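Local coordinates for uncharacterized protein YjgB (Bacillus subtilis, PDB 4YGT) that is of unknown function but is probably a secreted lipoprotein, the first member of the DUF4309 family to have its structure determined, at residues N13-N25 and L102-L116. Residues are numbered along the deposited sequence; the frame is centred on the assembly and turned at random.
Sequences NQSAAELVKNLYN and LNLGGVTPEVLQKQL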
loop_
_atom_site.group_PDB
_atom_site.type_symbol
_atom_site.label_atom_id
_atom_site.label_comp_id
_atom_site.label_asym_id
_atom_site.label_seq_id
_atom_site.Cartn_x
_atom_site.Cartn_y
_atom_site.Cartn_z
ATOM N N ASN A 13 -1.831 6.747 19.513
ATOM C CA ASN A 13 -1.417 6.069 18.283
ATOM C C ASN A 13 -1.485 7.027 17.080
ATOM O O ASN A 13 -1.802 6.601 15.960
ATOM C CB ASN A 13 -2.270 4.804 18.035
ATOM C CG ASN A 13 -3.748 5.049 17.804
ATOM O OD1 ASN A 13 -4.468 5.572 18.670
ATOM N ND2 ASN A 13 -4.235 4.648 16.632
ATOM N N GLN A 14 -1.138 8.315 17.312
ATOM C CA GLN A 14 -1.141 9.387 16.303
ATOM C C GLN A 14 -0.180 9.094 15.128
ATOM O O GLN A 14 -0.355 9.660 14.044
ATOM C CB GLN A 14 -0.821 10.752 16.935
ATOM C CG GLN A 14 0.512 10.832 17.667
ATOM C CD GLN A 14 0.632 12.149 18.376
ATOM O OE1 GLN A 14 0.975 13.177 17.780
ATOM N NE2 GLN A 14 0.311 12.152 19.660
ATOM N N SER A 15 0.809 8.197 15.345
ATOM C CA SER A 15 1.758 7.745 14.334
ATOM C C SER A 15 0.993 7.037 13.210
ATOM O O SER A 15 1.233 7.315 12.032
ATOM C CB SER A 15 2.788 6.814 14.969
ATOM O OG SER A 15 3.945 6.676 14.161
ATOM N N ALA A 16 0.025 6.168 13.588
ATOM C CA ALA A 16 -0.828 5.424 12.656
ATOM C C ALA A 16 -1.840 6.347 11.982
ATOM O O ALA A 16 -2.203 6.109 10.827
ATOM C CB ALA A 16 -1.548 4.304 13.387
ATOM N N ALA A 17 -2.284 7.406 12.698
ATOM C CA ALA A 17 -3.228 8.398 12.191
ATOM C C ALA A 17 -2.565 9.256 11.118
ATOM O O ALA A 17 -3.120 9.400 10.018
ATOM C CB ALA A 17 -3.740 9.270 13.329
ATOM N N GLU A 18 -1.355 9.793 11.427
ATOM C CA GLU A 18 -0.559 10.619 10.514
ATOM C C GLU A 18 -0.185 9.814 9.277
ATOM O O GLU A 18 -0.130 10.381 8.186
ATOM C CB GLU A 18 0.690 11.184 11.205
ATOM C CG GLU A 18 0.455 12.559 11.812
ATOM C CD GLU A 18 0.993 12.785 13.215
ATOM O OE1 GLU A 18 2.090 12.267 13.532
ATOM O OE2 GLU A 18 0.328 13.513 13.988
ATOM N N LEU A 19 0.010 8.487 9.445
ATOM C CA LEU A 19 0.311 7.561 8.358
ATOM C C LEU A 19 -0.873 7.481 7.379
ATOM O O LEU A 19 -0.691 7.669 6.181
ATOM C CB LEU A 19 0.663 6.165 8.908
ATOM C CG LEU A 19 0.753 5.049 7.873
ATOM C CD1 LEU A 19 1.902 5.268 6.898
ATOM C CD2 LEU A 19 0.815 3.714 8.530
ATOM N N VAL A 20 -2.073 7.215 7.898
ATOM C CA VAL A 20 -3.320 7.127 7.131
ATOM C C VAL A 20 -3.539 8.453 6.380
ATOM O O VAL A 20 -3.843 8.431 5.181
ATOM C CB VAL A 20 -4.493 6.764 8.084
ATOM C CG1 VAL A 20 -5.850 7.050 7.461
ATOM C CG2 VAL A 20 -4.403 5.309 8.510
ATOM N N LYS A 21 -3.312 9.595 7.075
ATOM C CA LYS A 21 -3.408 10.932 6.494
ATOM C C LYS A 21 -2.383 11.121 5.364
ATOM O O LYS A 21 -2.758 11.608 4.295
ATOM C CB LYS A 21 -3.223 12.037 7.563
ATOM C CG LYS A 21 -4.415 12.218 8.520
ATOM C CD LYS A 21 -4.293 13.490 9.386
ATOM C CE LYS A 21 -3.359 13.357 10.574
ATOM N NZ LYS A 21 -3.073 14.674 11.201
ATOM N N ASN A 22 -1.101 10.713 5.583
ATOM C CA ASN A 22 -0.050 10.876 4.584
ATOM C C ASN A 22 -0.307 9.963 3.359
ATOM O O ASN A 22 -0.066 10.383 2.225
ATOM C CB ASN A 22 1.340 10.630 5.209
ATOM C CG ASN A 22 2.525 11.074 4.375
ATOM O OD1 ASN A 22 2.444 11.973 3.517
ATOM N ND2 ASN A 22 3.679 10.473 4.652
ATOM N N LEU A 23 -0.833 8.744 3.583
ATOM C CA LEU A 23 -1.158 7.793 2.525
ATOM C C LEU A 23 -2.292 8.319 1.651
ATOM O O LEU A 23 -2.173 8.268 0.434
ATOM C CB LEU A 23 -1.542 6.431 3.103
ATOM C CG LEU A 23 -0.456 5.578 3.698
ATOM C CD1 LEU A 23 -1.075 4.468 4.554
ATOM C CD2 LEU A 23 0.426 4.955 2.618
ATOM N N TYR A 24 -3.364 8.850 2.271
ATOM C CA TYR A 24 -4.519 9.434 1.593
ATOM C C TYR A 24 -4.096 10.608 0.709
ATOM O O TYR A 24 -4.522 10.674 -0.443
ATOM C CB TYR A 24 -5.587 9.875 2.606
ATOM C CG TYR A 24 -6.842 10.459 1.983
ATOM C CD1 TYR A 24 -7.795 9.640 1.381
ATOM C CD2 TYR A 24 -7.084 11.831 2.010
ATOM C CE1 TYR A 24 -8.951 10.173 0.811
ATOM C CE2 TYR A 24 -8.242 12.375 1.451
ATOM C CZ TYR A 24 -9.171 11.544 0.850
ATOM O OH TYR A 24 -10.305 12.089 0.299
ATOM N N ASN A 25 -3.223 11.482 1.243
ATOM C CA ASN A 25 -2.640 12.658 0.595
ATOM C C ASN A 25 -1.884 12.293 -0.679
ATOM O O ASN A 25 -2.286 12.755 -1.745
ATOM C CB ASN A 25 -1.698 13.388 1.580
ATOM C CG ASN A 25 -0.953 14.622 1.060
ATOM O OD1 ASN A 25 -1.536 15.674 0.781
ATOM N ND2 ASN A 25 0.375 14.561 1.050
ATOM N N LEU A 102 2.972 1.380 15.547
ATOM C CA LEU A 102 3.280 2.711 15.018
ATOM C C LEU A 102 2.859 2.879 13.553
ATOM O O LEU A 102 2.854 4.009 13.059
ATOM C CB LEU A 102 4.775 3.046 15.168
ATOM C CG LEU A 102 5.383 2.973 16.564
ATOM C CD1 LEU A 102 6.855 3.253 16.506
ATOM C CD2 LEU A 102 4.712 3.941 17.533
ATOM N N ASN A 103 2.494 1.784 12.855
ATOM C CA ASN A 103 2.022 1.885 11.473
ATOM C C ASN A 103 0.772 1.021 11.281
ATOM O O ASN A 103 -0.181 1.262 11.999
ATOM C CB ASN A 103 3.122 1.633 10.424
ATOM C CG ASN A 103 3.854 0.344 10.577
ATOM O OD1 ASN A 103 3.404 -0.697 10.102
ATOM N ND2 ASN A 103 4.989 0.391 11.257
ATOM N N LEU A 104 0.733 0.064 10.327
ATOM C CA LEU A 104 -0.461 -0.737 9.989
ATOM C C LEU A 104 -1.080 -1.502 11.156
ATOM O O LEU A 104 -2.287 -1.766 11.118
ATOM C CB LEU A 104 -0.203 -1.712 8.827
ATOM C CG LEU A 104 0.115 -1.072 7.463
ATOM C CD1 LEU A 104 -0.023 -2.077 6.352
ATOM C CD2 LEU A 104 -0.804 0.096 7.171
ATOM N N GLY A 105 -0.282 -1.812 12.181
ATOM C CA GLY A 105 -0.749 -2.484 13.390
ATOM C C GLY A 105 -1.747 -1.637 14.157
ATOM O O GLY A 105 -2.612 -2.169 14.857
ATOM N N GLY A 106 -1.628 -0.317 13.991
ATOM C CA GLY A 106 -2.499 0.683 14.593
ATOM C C GLY A 106 -3.556 1.227 13.651
ATOM O O GLY A 106 -4.334 2.099 14.040
ATOM N N VAL A 107 -3.597 0.711 12.410
ATOM C CA VAL A 107 -4.555 1.153 11.391
ATOM C C VAL A 107 -5.764 0.234 11.450
ATOM O O VAL A 107 -5.739 -0.896 10.956
ATOM C CB VAL A 107 -3.941 1.268 9.966
ATOM C CG1 VAL A 107 -4.992 1.662 8.932
ATOM C CG2 VAL A 107 -2.787 2.266 9.957
ATOM N N THR A 108 -6.821 0.744 12.087
ATOM C CA THR A 108 -8.099 0.066 12.316
ATOM C C THR A 108 -9.202 0.681 11.438
ATOM O O THR A 108 -9.053 1.840 11.043
ATOM C CB THR A 108 -8.474 0.158 13.808
ATOM O OG1 THR A 108 -8.521 1.527 14.194
ATOM C CG2 THR A 108 -7.512 -0.597 14.717
ATOM N N PRO A 109 -10.332 -0.029 11.158
ATOM C CA PRO A 109 -11.410 0.583 10.349
ATOM C C PRO A 109 -12.028 1.834 10.991
ATOM O O PRO A 109 -12.699 2.608 10.298
ATOM C CB PRO A 109 -12.456 -0.535 10.255
ATOM C CG PRO A 109 -11.681 -1.796 10.473
ATOM C CD PRO A 109 -10.682 -1.418 11.521
ATOM N N GLU A 110 -11.788 2.031 12.310
ATOM C CA GLU A 110 -12.279 3.180 13.070
ATOM C C GLU A 110 -11.322 4.377 12.924
ATOM O O GLU A 110 -11.802 5.506 12.812
ATOM C CB GLU A 110 -12.540 2.827 14.560
ATOM C CG GLU A 110 -11.302 2.608 15.418
ATOM C CD GLU A 110 -11.396 1.484 16.430
ATOM O OE1 GLU A 110 -12.196 1.613 17.387
ATOM O OE2 GLU A 110 -10.642 0.492 16.285
ATOM N N VAL A 111 -9.984 4.146 12.889
ATOM C CA VAL A 111 -9.047 5.262 12.704
ATOM C C VAL A 111 -9.230 5.796 11.276
ATOM O O VAL A 111 -9.060 6.990 11.061
ATOM C CB VAL A 111 -7.553 4.993 13.051
ATOM C CG1 VAL A 111 -7.377 4.484 14.480
ATOM C CG2 VAL A 111 -6.886 4.072 12.047
ATOM N N LEU A 112 -9.663 4.922 10.338
ATOM C CA LEU A 112 -9.959 5.271 8.951
ATOM C C LEU A 112 -11.160 6.198 8.902
ATOM O O LEU A 112 -11.201 7.105 8.075
ATOM C CB LEU A 112 -10.213 4.014 8.096
ATOM C CG LEU A 112 -9.000 3.145 7.738
ATOM C CD1 LEU A 112 -9.426 1.952 6.912
ATOM C CD2 LEU A 112 -7.948 3.939 6.966
ATOM N N GLN A 113 -12.117 5.996 9.826
ATOM C CA GLN A 113 -13.306 6.827 9.970
ATOM C C GLN A 113 -12.899 8.174 10.613
ATOM O O GLN A 113 -13.200 9.220 10.037
ATOM C CB GLN A 113 -14.384 6.079 10.785
ATOM C CG GLN A 113 -15.702 6.840 11.023
ATOM C CD GLN A 113 -16.582 6.973 9.800
ATOM O OE1 GLN A 113 -16.814 6.017 9.048
ATOM N NE2 GLN A 113 -17.137 8.161 9.611
ATOM N N LYS A 114 -12.160 8.150 11.756
ATOM C CA LYS A 114 -11.698 9.358 12.478
ATOM C C LYS A 114 -10.756 10.232 11.628
ATOM O O LYS A 114 -10.674 11.446 11.853
ATOM C CB LYS A 114 -10.977 8.978 13.793
ATOM C CG LYS A 114 -10.914 10.110 14.837
ATOM C CD LYS A 114 -10.187 9.698 16.122
ATOM C CE LYS A 114 -10.162 10.790 17.169
ATOM N NZ LYS A 114 -11.472 10.944 17.861
ATOM N N GLN A 115 -10.055 9.631 10.663
ATOM C CA GLN A 115 -9.118 10.403 9.874
ATOM C C GLN A 115 -9.652 10.748 8.481
ATOM O O GLN A 115 -9.529 11.905 8.078
ATOM C CB GLN A 115 -7.760 9.682 9.769
ATOM C CG GLN A 115 -7.051 9.456 11.116
ATOM C CD GLN A 115 -6.846 10.704 11.947
ATOM O OE1 GLN A 115 -6.369 11.745 11.470
ATOM N NE2 GLN A 115 -7.171 10.609 13.224
ATOM N N LEU A 116 -10.249 9.779 7.758
ATOM C CA LEU A 116 -10.673 10.023 6.379
ATOM C C LEU A 116 -12.191 10.120 6.196
ATOM O O LEU A 116 -12.675 10.252 5.066
ATOM C CB LEU A 116 -10.104 8.931 5.444
ATOM C CG LEU A 116 -8.664 8.471 5.654
ATOM C CD1 LEU A 116 -8.280 7.408 4.631
ATOM C CD2 LEU A 116 -7.668 9.655 5.594
#
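V20 of helix 14-27 pushes its two methyl groups into different parts of segment 102-116. CG1, anti to the backbone N (chi1 163°), meets the short helix 109-116: V20 CG1 lies 3.6 Å from L116 CG and 3.8 Å from L112 CD2. The other methyl turns to the loop before that helix, with V20 CG2 3.7 Å from V107 CG1. L116 lies against both V20 and Y24, its CD2 3.6 Å from Y24 CB, while the tyrosine hydroxyl is hydrogen-bonded to Y28. Q115, bent at chi2 (-55°), lays its amide over the outer side of the interface: Q115 NE2 sits 3.7 Å from A17 CB, and Q115 OE1 rests against the methylenes of K21, 3.4 Å from K21 CD. An alanine in place of Q115 would lose this amide and probably leave A17 CB and the K21 methylenes less covered. Near the start of helix 14-27, S15 OG donates a 3.1 Å hydrogen bond to L102 O, in the carbonyl plane and on a lone pair, and A16 CB packs against the backbone of N103 and G106. The axes of segments 14-25 and 109-116 cross at -63°, 9.6 Å apart at closest approach. This is largely apolar packing of two steeply crossed helices, both covering the antiparallel sheet: L112 and L116 rest on Y135 and F144 of adjacent strands 131-137 and 140-146, L23 also reaches F144, and L19 and L104 touch Y93 of strand 88-95.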